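Alpha/beta fold hydrolase (Pseudomonas aeruginosa, PDB 6I8W) probably hydrolyses ester bonds of membrane phospholipids as a membrane-bound phospholipase A of the alpha/beta hydrolase fold, a bacterial virulence factor. Local coordinates at residues A[22-27]-A[211-216]; A[92-97]-A[117-122]; A[172-177]-A[259-264]; A[198-203]-A[289-294]. All coordinates share one frame; numbering follows the deposited sequence.

Interaction 1: residues A[22-27]-A[211-216]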
# COMPACT_ATOMS: atom_id res chain seq x y z
N VAL A 22 17.66 -4.54 -19.26
CA VAL A 22 18.39 -4.75 -18.01
C VAL A 22 17.63 -4.23 -16.76
O VAL A 22 17.54 -4.94 -15.75
CB VAL A 22 19.80 -4.11 -18.09
CG1 VAL A 22 20.50 -4.22 -16.74
CG2 VAL A 22 20.63 -4.80 -19.15
N PRO A 23 17.05 -3.01 -16.82
CA PRO A 23 16.25 -2.57 -15.66
C PRO A 23 15.07 -3.49 -15.33
O PRO A 23 14.80 -3.76 -14.15
CB PRO A 23 15.73 -1.20 -16.09
CG PRO A 23 16.75 -0.71 -17.06
CD PRO A 23 17.23 -1.91 -17.79
N ALA A 24 14.35 -3.95 -16.35
CA ALA A 24 13.18 -4.80 -16.14
C ALA A 24 13.58 -6.12 -15.48
O ALA A 24 12.93 -6.57 -14.54
CB ALA A 24 12.46 -5.06 -17.45
N THR A 25 14.67 -6.73 -15.94
CA THR A 25 15.12 -8.00 -15.36
C THR A 25 15.62 -7.76 -13.94
O THR A 25 15.50 -8.62 -13.07
CB THR A 25 16.24 -8.68 -16.19
OG1 THR A 25 17.43 -7.90 -16.11
CG2 THR A 25 15.84 -8.83 -17.64
N LEU A 26 16.22 -6.60 -13.71
CA LEU A 26 16.66 -6.21 -12.38
C LEU A 26 15.47 -6.22 -11.41
O LEU A 26 15.53 -6.81 -10.33
CB LEU A 26 17.30 -4.83 -12.41
CG LEU A 26 18.26 -4.36 -11.32
CD1 LEU A 26 19.08 -3.20 -11.85
CD2 LEU A 26 17.53 -3.96 -10.06
N LEU A 27 14.39 -5.57 -11.81
CA LEU A 27 13.21 -5.51 -10.94
C LEU A 27 12.64 -6.91 -10.74
O LEU A 27 12.24 -7.27 -9.63
CB LEU A 27 12.14 -4.57 -11.52
CG LEU A 27 10.80 -4.47 -10.78
CD1 LEU A 27 10.99 -4.17 -9.29
CD2 LEU A 27 9.83 -3.46 -11.45
N LYS A 211 16.88 1.99 -8.04
CA LYS A 211 16.23 3.25 -7.70
C LYS A 211 15.85 4.06 -8.94
O LYS A 211 14.75 4.57 -9.02
CB LYS A 211 17.16 4.09 -6.82
CG LYS A 211 16.61 5.47 -6.51
CD LYS A 211 17.68 6.31 -5.84
CE LYS A 211 17.49 7.79 -6.14
NZ LYS A 211 18.58 8.63 -5.55
N ARG A 212 16.76 4.17 -9.90
CA ARG A 212 16.49 4.92 -11.11
C ARG A 212 15.30 4.35 -11.90
O ARG A 212 14.48 5.10 -12.44
CB ARG A 212 17.73 4.98 -12.00
CG ARG A 212 18.73 6.04 -11.56
CD ARG A 212 19.88 6.20 -12.54
NE ARG A 212 21.08 5.49 -12.11
CZ ARG A 212 21.52 4.36 -12.65
NH1 ARG A 212 20.86 3.81 -13.67
NH2 ARG A 212 22.62 3.78 -12.19
N TYR A 213 15.22 3.03 -11.99
CA TYR A 213 14.11 2.41 -12.71
C TYR A 213 12.80 2.64 -11.97
O TYR A 213 11.78 2.92 -12.59
CB TYR A 213 14.37 0.93 -12.94
CG TYR A 213 13.32 0.22 -13.76
CD1 TYR A 213 13.03 0.64 -15.06
CD2 TYR A 213 12.72 -0.94 -13.31
CE1 TYR A 213 12.10 -0.04 -15.85
CE2 TYR A 213 11.81 -1.63 -14.08
CZ TYR A 213 11.50 -1.18 -15.34
OH TYR A 213 10.59 -1.88 -16.09
N LEU A 214 12.81 2.50 -10.65
CA LEU A 214 11.61 2.77 -9.86
C LEU A 214 11.15 4.22 -10.10
O LEU A 214 9.96 4.49 -10.25
CB LEU A 214 11.85 2.54 -8.37
CG LEU A 214 12.08 1.08 -7.98
CD1 LEU A 214 12.41 0.95 -6.50
CD2 LEU A 214 10.87 0.23 -8.37
N GLY A 215 12.12 5.14 -10.15
CA GLY A 215 11.83 6.53 -10.43
C GLY A 215 11.26 6.74 -11.83
O GLY A 215 10.36 7.55 -12.03
N GLU A 216 11.80 6.01 -12.80
CA GLU A 216 11.29 6.07 -14.17
C GLU A 216 9.84 5.58 -14.20
O GLU A 216 8.97 6.21 -14.80
CB GLU A 216 12.15 5.26 -15.12
CG GLU A 216 13.52 5.86 -15.41
CD GLU A 216 14.37 4.98 -16.31
OE1 GLU A 216 13.82 4.05 -16.94
OE2 GLU A 216 15.59 5.23 -16.40
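Pro23 and Tyr213 mark the closest approach of two helical segments, with their CA atoms 6.2 Å apart. The segment 22-27 belongs to the long N-terminal helix 3-38, and 211-216 to helix 208-234. The short axes pass 10.0 Å from each other and run nearly at right angles, at -102°. Helix 22-27 is kinked where the proline nitrogen cannot bond to the preceding turn.

Tyr213 carries the contact. Its CG stands anti to the backbone N (chi1 -176°), and this sends the ring out toward the other helix. Pro23 lies over one face of the ring, displaced toward the rim. Its CB is 3.7 Å from the ring centroid of Tyr213, a CH-pi contact, and comes to 3.4 Å from Tyr213 CD1. One turn further on, Leu27 crosses the tyrosine at about a right angle. Leu27 CD2 lies 3.8 Å from Tyr213 CE2. The hydroxyl end reaches Ala24, where Tyr213 OH is 3.9 Å from Ala24 CB. A looser touch joins Leu27 CD1 to Leu214 CD2 at 4.5 Å. Leu214 also touches a bound myristic acid.

The neighbouring Leu26 packs on Pro209 and Leu210 of the same partner helix. The two helices are joined here by apolar and CH-pi packing, without hydrogen bonds or salt bridges between the segments. Pro23 and Leu27 share the Tyr213 ring at this surface crossing.

Interaction 2: residues A[92-97]-A[117-122]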
# COMPACT_ATOMS: atom_id res chain seq x y z
N VAL A 92 -2.53 -12.38 1.96
CA VAL A 92 -2.89 -11.91 0.62
C VAL A 92 -2.63 -10.40 0.52
O VAL A 92 -3.05 -9.63 1.40
CB VAL A 92 -4.36 -12.23 0.28
CG1 VAL A 92 -4.75 -11.68 -1.13
CG2 VAL A 92 -4.62 -13.73 0.37
N ALA A 93 -1.91 -9.99 -0.51
CA ALA A 93 -1.70 -8.56 -0.76
C ALA A 93 -2.06 -8.25 -2.21
O ALA A 93 -1.42 -8.76 -3.13
CB ALA A 93 -0.25 -8.18 -0.45
N LEU A 94 -3.10 -7.43 -2.43
CA LEU A 94 -3.52 -7.12 -3.81
C LEU A 94 -2.97 -5.77 -4.30
O LEU A 94 -2.62 -4.89 -3.50
CB LEU A 94 -5.06 -7.11 -3.95
CG LEU A 94 -5.82 -5.83 -3.54
CD1 LEU A 94 -7.31 -5.91 -3.94
CD2 LEU A 94 -5.69 -5.56 -2.03
N ASP A 95 -2.88 -5.64 -5.63
CA ASP A 95 -2.76 -4.35 -6.27
C ASP A 95 -4.16 -3.79 -6.46
O ASP A 95 -4.96 -4.38 -7.19
CB ASP A 95 -2.06 -4.44 -7.63
CG ASP A 95 -0.58 -4.73 -7.52
OD1 ASP A 95 0.01 -4.40 -6.47
OD2 ASP A 95 -0.00 -5.25 -8.50
N LEU A 96 -4.46 -2.67 -5.83
CA LEU A 96 -5.76 -2.03 -6.09
C LEU A 96 -5.87 -1.66 -7.57
O LEU A 96 -4.87 -1.27 -8.17
CB LEU A 96 -5.93 -0.79 -5.22
CG LEU A 96 -6.06 -1.07 -3.71
CD1 LEU A 96 -5.84 0.20 -2.93
CD2 LEU A 96 -7.44 -1.66 -3.39
N PRO A 97 -7.07 -1.80 -8.16
CA PRO A 97 -7.34 -1.22 -9.46
C PRO A 97 -6.83 0.22 -9.51
O PRO A 97 -7.00 0.96 -8.52
CB PRO A 97 -8.88 -1.27 -9.57
CG PRO A 97 -9.24 -2.48 -8.75
CD PRO A 97 -8.25 -2.49 -7.60
N GLU A 117 -15.54 -1.50 -2.05
CA GLU A 117 -16.42 -2.53 -2.60
C GLU A 117 -15.68 -3.50 -3.52
O GLU A 117 -15.96 -4.70 -3.52
CB GLU A 117 -17.60 -1.89 -3.34
CG GLU A 117 -18.52 -1.15 -2.41
CD GLU A 117 -18.78 -1.93 -1.13
OE1 GLU A 117 -19.29 -3.07 -1.20
OE2 GLU A 117 -18.47 -1.39 -0.04
N ARG A 118 -14.72 -3.00 -4.30
CA ARG A 118 -13.90 -3.87 -5.14
C ARG A 118 -13.10 -4.86 -4.27
O ARG A 118 -12.93 -6.03 -4.64
CB ARG A 118 -12.95 -3.04 -6.03
CG ARG A 118 -13.67 -2.12 -7.06
CD ARG A 118 -12.68 -1.54 -8.08
NE ARG A 118 -13.35 -0.69 -9.07
CZ ARG A 118 -13.19 0.62 -9.18
NH1 ARG A 118 -12.37 1.26 -8.35
NH2 ARG A 118 -13.85 1.31 -10.12
N VAL A 119 -12.59 -4.40 -3.13
CA VAL A 119 -11.79 -5.26 -2.26
C VAL A 119 -12.67 -6.37 -1.67
O VAL A 119 -12.26 -7.53 -1.60
CB VAL A 119 -11.12 -4.48 -1.12
CG1 VAL A 119 -10.41 -5.44 -0.17
CG2 VAL A 119 -10.12 -3.47 -1.67
N ALA A 120 -13.89 -6.02 -1.27
CA ALA A 120 -14.83 -7.02 -0.78
C ALA A 120 -15.19 -8.03 -1.87
O ALA A 120 -15.24 -9.23 -1.62
CB ALA A 120 -16.08 -6.36 -0.25
N ASN A 121 -15.43 -7.54 -3.09
CA ASN A 121 -15.69 -8.43 -4.22
C ASN A 121 -14.47 -9.32 -4.52
O ASN A 121 -14.61 -10.48 -4.93
CB ASN A 121 -16.06 -7.62 -5.47
CG ASN A 121 -17.40 -6.92 -5.35
OD1 ASN A 121 -18.23 -7.28 -4.52
ND2 ASN A 121 -17.62 -5.90 -6.18
N PHE A 122 -13.27 -8.76 -4.35
CA PHE A 122 -12.03 -9.52 -4.53
C PHE A 122 -11.91 -10.65 -3.49
O PHE A 122 -11.53 -11.77 -3.83
CB PHE A 122 -10.81 -8.59 -4.44
CG PHE A 122 -9.48 -9.31 -4.27
CD1 PHE A 122 -8.80 -9.84 -5.37
CD2 PHE A 122 -8.90 -9.43 -3.02
CE1 PHE A 122 -7.56 -10.49 -5.20
CE2 PHE A 122 -7.66 -10.08 -2.85
CZ PHE A 122 -7.00 -10.60 -3.93
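Val92 opens the contact from strand 92-94 by pointing at helix 117-122. Its CG1 branch meets the edge of the Phe122 ring, near the ring plane, with Val92 CG1 3.7 Å from Phe122 CE2. The strand and helix segments run at 137° to each other, with axes 11.2 Å apart.

Two residues on, Leu94 CD1 sits over one face of the same ring, displaced toward its rim. The leucine CG lies between the backbone N and the carbonyl carbon (chi1 83°). This brings CD1 over the phenylalanine, 4.2 Å from the centroid of the Phe122 ring and 18° off the normal, a CH-pi contact. The two side chains lie alongside each other, pointing opposite ways. Leu94 CD1 also comes within 4.4 Å of Val119 CG2.

Past the strand, Leu96 reaches the same valine branch, with Leu96 CD2 3.7 Å from Val119 CG2. Pro97 then lies along the aliphatic part of Arg118, where Pro97 CG is 3.6 Å from Arg118 CD. The arginine chain is extended from CG to NE. Its guanidinium is held by the Ser109 carbonyl and by Gln115.

This is buried helix-on-sheet packing of the alpha/beta hydrolase core. Strand 90-94 bonds to strands 50-57 and 64-68 on its two sides. Leu66 of strand 64-68 touches Val92, Val119 and Phe122. Tyr54 of strand 50-57 meets the Phe122 ring edge-to-face. Helix 138-149 packs against Leu96 and Val119.

Interaction 3: residues A[172-177]-A[259-264]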
# COMPACT_ATOMS: atom_id res chain seq x y z
N GLU A 172 2.64 17.85 6.71
CA GLU A 172 3.48 18.52 5.73
C GLU A 172 2.90 18.31 4.32
O GLU A 172 3.04 19.18 3.46
CB GLU A 172 4.91 17.99 5.83
CG GLU A 172 5.94 18.75 5.02
CD GLU A 172 7.36 18.28 5.30
OE1 GLU A 172 7.60 17.76 6.42
OE2 GLU A 172 8.22 18.40 4.41
N LEU A 173 2.26 17.17 4.08
CA LEU A 173 1.56 16.95 2.81
C LEU A 173 0.46 17.96 2.61
O LEU A 173 0.37 18.59 1.56
CB LEU A 173 0.94 15.55 2.71
CG LEU A 173 0.02 15.42 1.49
CD1 LEU A 173 0.80 15.53 0.18
CD2 LEU A 173 -0.80 14.12 1.50
N PHE A 174 -0.39 18.13 3.62
CA PHE A 174 -1.51 19.04 3.48
C PHE A 174 -1.01 20.47 3.37
O PHE A 174 -1.61 21.27 2.67
CB PHE A 174 -2.51 18.85 4.61
CG PHE A 174 -3.32 17.59 4.50
CD1 PHE A 174 -4.25 17.44 3.49
CD2 PHE A 174 -3.16 16.55 5.40
CE1 PHE A 174 -5.00 16.28 3.37
CE2 PHE A 174 -3.91 15.39 5.30
CZ PHE A 174 -4.82 15.25 4.28
N GLU A 175 0.11 20.80 4.01
CA GLU A 175 0.74 22.12 3.85
C GLU A 175 1.20 22.33 2.41
O GLU A 175 1.01 23.39 1.82
CB GLU A 175 1.95 22.27 4.78
CG GLU A 175 1.62 22.35 6.26
CD GLU A 175 1.16 23.73 6.66
OE1 GLU A 175 1.04 24.61 5.77
OE2 GLU A 175 0.94 23.95 7.87
N ASP A 176 1.85 21.29 1.88
CA ASP A 176 2.36 21.32 0.52
C ASP A 176 1.22 21.54 -0.47
O ASP A 176 1.37 22.30 -1.44
CB ASP A 176 3.09 20.02 0.18
CG ASP A 176 4.45 19.90 0.85
OD1 ASP A 176 4.95 20.90 1.41
OD2 ASP A 176 5.01 18.79 0.81
N LEU A 177 0.10 20.86 -0.23
CA LEU A 177 -1.05 20.91 -1.14
C LEU A 177 -1.59 22.33 -1.28
O LEU A 177 -2.10 22.70 -2.33
CB LEU A 177 -2.14 19.95 -0.69
CG LEU A 177 -1.78 18.46 -0.88
CD1 LEU A 177 -2.87 17.54 -0.36
CD2 LEU A 177 -1.48 18.16 -2.35
N ARG A 259 5.12 12.44 7.96
CA ARG A 259 4.95 13.79 7.43
C ARG A 259 3.76 13.86 6.48
O ARG A 259 3.28 14.96 6.15
CB ARG A 259 6.23 14.24 6.72
CG ARG A 259 7.38 14.56 7.65
CD ARG A 259 8.74 14.40 6.97
NE ARG A 259 8.96 15.33 5.86
CZ ARG A 259 10.10 15.41 5.18
NH1 ARG A 259 11.10 14.61 5.51
NH2 ARG A 259 10.24 16.28 4.18
N VAL A 260 3.28 12.70 6.06
CA VAL A 260 2.19 12.62 5.09
C VAL A 260 0.82 12.76 5.77
O VAL A 260 -0.03 13.52 5.34
CB VAL A 260 2.25 11.29 4.32
CG1 VAL A 260 1.23 11.28 3.17
CG2 VAL A 260 3.65 11.04 3.80
N LEU A 261 0.62 11.98 6.83
CA LEU A 261 -0.61 12.01 7.61
C LEU A 261 -0.23 12.07 9.09
O LEU A 261 0.61 11.28 9.55
CB LEU A 261 -1.47 10.78 7.32
CG LEU A 261 -1.90 10.59 5.86
CD1 LEU A 261 -2.60 9.25 5.71
CD2 LEU A 261 -2.78 11.72 5.41
N ASP A 262 -0.81 12.99 9.83
CA ASP A 262 -0.26 13.32 11.13
C ASP A 262 -0.66 12.34 12.23
O ASP A 262 -1.79 11.85 12.25
CB ASP A 262 -0.66 14.73 11.54
CG ASP A 262 0.24 15.27 12.61
OD1 ASP A 262 1.36 15.69 12.24
OD2 ASP A 262 -0.13 15.22 13.80
N VAL A 263 0.29 12.06 13.13
CA VAL A 263 0.05 11.13 14.24
C VAL A 263 -1.12 11.55 15.13
O VAL A 263 -1.73 10.72 15.78
CB VAL A 263 1.33 10.96 15.12
CG1 VAL A 263 1.67 12.26 15.86
CG2 VAL A 263 1.19 9.77 16.08
N SER A 264 -1.46 12.84 15.13
CA SER A 264 -2.61 13.31 15.91
C SER A 264 -3.93 12.74 15.37
O SER A 264 -4.98 12.91 16.01
CB SER A 264 -2.66 14.85 15.93
OG SER A 264 -2.87 15.40 14.63
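Glu172 and Arg259 form a two-pronged salt bridge in the conformer of Arg259 given here. It is one of two modelled, so the bridge may not always be made. The arginine uses NE and one NH, with one nitrogen to each carboxylate oxygen. Arg259 NE reaches Glu172 OE1 at 2.8 Å, and this bond is bent, with an N-H...O angle of 130°. Arg259 NH2 reaches Glu172 OE2 at 2.9 Å on its syn side, though tilted out of the carboxylate plane. The carboxylate and guanidinium planes are 21° apart but offset, since NE meets OE1 from above the carboxylate plane. Both side chains point the same way and lie side by side. The glutamate is extended beyond CG, while the arginine bends at chi3 (64°), which brings NE and NH2 beside the acid.

Below this bridge the backbones also join. Leu173 N donates to Arg259 O at 3.2 Å. It is an amide of the first turn of helix 172-177, so the loop carbonyl contributes at the start of this helix.

Packing follows further along. Leu173 CD2 lies 3.9 Å from Val260 CG1. Phe174 CE2 meets Leu261 CD2 at 3.8 Å. At the far end of the loop, Asp262 OD2 accepts from Ser264 N at 3.0 Å, a capping bond ahead of helix 265-269, and also from Ser264 OG.

The loop follows strand 250-255 of the central sheet. Asp258, just before it, accepts from the amides of Val260 and Leu261 and probably belongs to a Ser-His-Asp triad with Ser137 and His286. Val260 touches His286. Phe198 of helix 191-199 packs against Glu172, Arg259 and Val260, so three elements meet here.

Interaction 4: residues A[198-203]-A[289-294]. With BOG (octyl beta-D-glucopyranoside), chain D.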
# COMPACT_ATOMS: atom_id res chain seq x y z
N PHE A 198 10.47 11.92 1.81
CA PHE A 198 9.21 12.40 2.37
C PHE A 198 8.51 11.36 3.25
O PHE A 198 7.81 11.71 4.21
CB PHE A 198 8.29 12.84 1.24
CG PHE A 198 7.10 13.64 1.69
CD1 PHE A 198 7.27 14.86 2.32
CD2 PHE A 198 5.81 13.19 1.45
CE1 PHE A 198 6.18 15.61 2.73
CE2 PHE A 198 4.71 13.93 1.85
CZ PHE A 198 4.90 15.14 2.49
N VAL A 199 8.67 10.07 2.93
CA VAL A 199 7.92 9.04 3.65
C VAL A 199 8.79 8.20 4.59
O VAL A 199 8.25 7.48 5.42
CB VAL A 199 7.19 8.08 2.67
CG1 VAL A 199 6.23 8.85 1.74
CG2 VAL A 199 8.19 7.27 1.87
N PHE A 200 10.12 8.29 4.46
CA PHE A 200 11.04 7.56 5.36
C PHE A 200 11.83 8.47 6.30
O PHE A 200 12.37 9.50 5.88
CB PHE A 200 12.08 6.75 4.56
CG PHE A 200 11.51 5.60 3.79
CD1 PHE A 200 11.05 4.47 4.45
CD2 PHE A 200 11.46 5.63 2.40
CE1 PHE A 200 10.54 3.39 3.74
CE2 PHE A 200 10.96 4.56 1.68
CZ PHE A 200 10.49 3.44 2.35
N VAL A 201 11.95 8.06 7.56
CA VAL A 201 12.95 8.68 8.41
C VAL A 201 14.31 8.04 8.12
O VAL A 201 15.27 8.74 7.79
CB VAL A 201 12.58 8.54 9.90
CG1 VAL A 201 13.72 9.08 10.78
CG2 VAL A 201 11.28 9.29 10.17
N GLN A 202 14.40 6.72 8.24
CA GLN A 202 15.61 6.01 7.85
C GLN A 202 15.25 5.16 6.66
O GLN A 202 14.52 4.16 6.78
CB GLN A 202 16.17 5.12 8.99
CG GLN A 202 16.80 5.89 10.15
CD GLN A 202 17.44 4.97 11.19
OE1 GLN A 202 16.76 4.17 11.83
NE2 GLN A 202 18.75 5.10 11.36
N GLN A 203 15.74 5.55 5.49
CA GLN A 203 15.36 4.86 4.28
C GLN A 203 16.13 3.55 4.18
O GLN A 203 17.33 3.52 4.37
CB GLN A 203 15.63 5.72 3.05
CG GLN A 203 15.19 5.04 1.77
CD GLN A 203 15.98 5.51 0.58
OE1 GLN A 203 16.04 6.70 0.29
NE2 GLN A 203 16.62 4.57 -0.11
N MET A 289 5.65 -0.38 7.97
CA MET A 289 5.76 -1.76 7.50
C MET A 289 6.85 -1.90 6.43
O MET A 289 7.30 -3.01 6.16
CB MET A 289 4.43 -2.27 6.95
CG MET A 289 4.11 -1.80 5.54
SD MET A 289 3.52 -0.07 5.52
CE MET A 289 3.07 0.08 3.79
N VAL A 290 7.28 -0.78 5.84
CA VAL A 290 8.42 -0.82 4.92
C VAL A 290 9.71 -0.37 5.61
O VAL A 290 10.76 -0.98 5.41
CB VAL A 290 8.17 0.07 3.68
CG1 VAL A 290 9.38 0.04 2.73
CG2 VAL A 290 6.90 -0.35 2.96
N GLU A 291 9.63 0.70 6.41
CA GLU A 291 10.82 1.25 7.07
C GLU A 291 11.41 0.29 8.11
O GLU A 291 12.62 0.08 8.18
CB GLU A 291 10.49 2.60 7.72
CG GLU A 291 11.74 3.26 8.34
CD GLU A 291 11.58 4.75 8.69
OE1 GLU A 291 12.42 5.25 9.46
OE2 GLU A 291 10.65 5.42 8.17
N ARG A 292 10.54 -0.27 8.94
CA ARG A 292 10.93 -1.19 10.00
C ARG A 292 9.96 -2.37 9.99
O ARG A 292 9.08 -2.48 10.86
CB ARG A 292 10.95 -0.48 11.36
CG ARG A 292 11.85 0.77 11.39
CD ARG A 292 12.64 0.92 12.68
NE ARG A 292 11.81 1.16 13.86
CZ ARG A 292 11.50 2.36 14.35
NH1 ARG A 292 11.96 3.47 13.76
NH2 ARG A 292 10.76 2.47 15.44
N PRO A 293 10.10 -3.26 9.00
CA PRO A 293 9.09 -4.28 8.72
C PRO A 293 8.92 -5.32 9.83
O PRO A 293 7.80 -5.63 10.21
CB PRO A 293 9.63 -4.98 7.45
CG PRO A 293 10.73 -4.09 6.92
CD PRO A 293 11.28 -3.38 8.11
N GLU A 294 10.02 -5.88 10.32
CA GLU A 294 9.92 -6.95 11.32
C GLU A 294 9.38 -6.39 12.63
O GLU A 294 8.62 -7.05 13.33
CB GLU A 294 11.28 -7.64 11.54
CG GLU A 294 11.81 -8.43 10.31
CD GLU A 294 11.40 -9.90 10.30
OE1 GLU A 294 10.84 -10.39 11.31
OE2 GLU A 294 11.65 -10.59 9.27
C1 BOG D . 17.91 -4.57 -1.94
O1 BOG D . 16.68 -3.89 -1.71
C2 BOG D . 18.88 -4.15 -0.83
O2 BOG D . 19.46 -2.90 -1.20
C3 BOG D . 19.99 -5.16 -0.55
O3 BOG D . 20.74 -4.80 0.63
C4 BOG D . 19.35 -6.52 -0.36
O4 BOG D . 20.33 -7.50 0.05
C5 BOG D . 18.72 -6.86 -1.71
O5 BOG D . 17.62 -5.98 -1.98
C6 BOG D . 18.29 -8.32 -1.81
O6 BOG D . 16.88 -8.46 -1.60
C1' BOG D . 15.69 -4.12 -2.71
C2' BOG D . 14.34 -3.65 -2.19
C3' BOG D . 14.55 -2.47 -1.24
C4' BOG D . 13.24 -1.79 -0.89
C5' BOG D . 13.48 -0.29 -0.80
C6' BOG D . 12.31 0.42 -0.14
C7' BOG D . 12.30 1.89 -0.54
C8' BOG D . 13.62 2.54 -0.22
O HOH W 1 8.21 5.16 6.91
O HOH W 2 14.80 1.69 7.77
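Glu291 reaches across to the turn after helix 191-199 and takes two successive backbone amides. Gln202 N donates to Glu291 OE1 at 2.8 Å, in a nearly straight bond of 171°. Val201 N donates to Glu291 OE2 at 3.0 Å. Both amides come from well out of the carboxylate plane. The side chain gets there because CG is anti to the backbone N (chi1 -176°) and the chain stays extended beyond it.

Phe200 supplies the apolar part. Its ring lies alongside the glutamate chain and is met at the edge, near its plane, by Val290 CG1, which lies 3.6 Å from Phe200 CZ. On the same rim, Phe200 CD1 is 3.8 Å from Glu291 CB.

Two waters add bridges. One donates to Val199 O and to Glu291 OE2. The other donates to Gln202 O and to Glu291 O, at 2.7 Å from each oxygen.

Further out, Gly285 N also donates to Glu291 OE2. Val199 is bonded through its backbone to His286, the probable triad histidine. Arg292, at the N-cap of helix 293-308, is held by Glu295 and the carbonyl of Glu282. The octyl tail of a bound octyl glucoside touches this site. Its C7' lies 3.7 Å from Phe200 CE2, and its end reaches Gln203.

A buried carboxylate is thus satisfied by three backbone amides and a water, which would probably stabilise its negative charge. The acid ties the backbone at 201-202 to helix 288-291, which follows His286, while Phe200 offers an apolar surface to the detergent tail.

Overall arrangement
Interactions 2 and 4 are buried, interaction 3 is partly buried and interaction 1 lies at the surface. Interaction 2 is apolar packing of a helix on the central sheet, while interaction 1 joins two helices through an aromatic ring and a proline. Polar bonds between segments appear in interactions 3 and 4. The former uses a charged pair, the latter a carboxylate gripping backbone amides. These two touch through Phe198, with Val260 CG2 3.6 Å from Phe198 CE2, and both border the probable catalytic triad. Interaction 2 lies on the opposite side of the chain's centre from them. Helices 191-199 and 208-234, of interactions 4 and 1, follow each other in the chain.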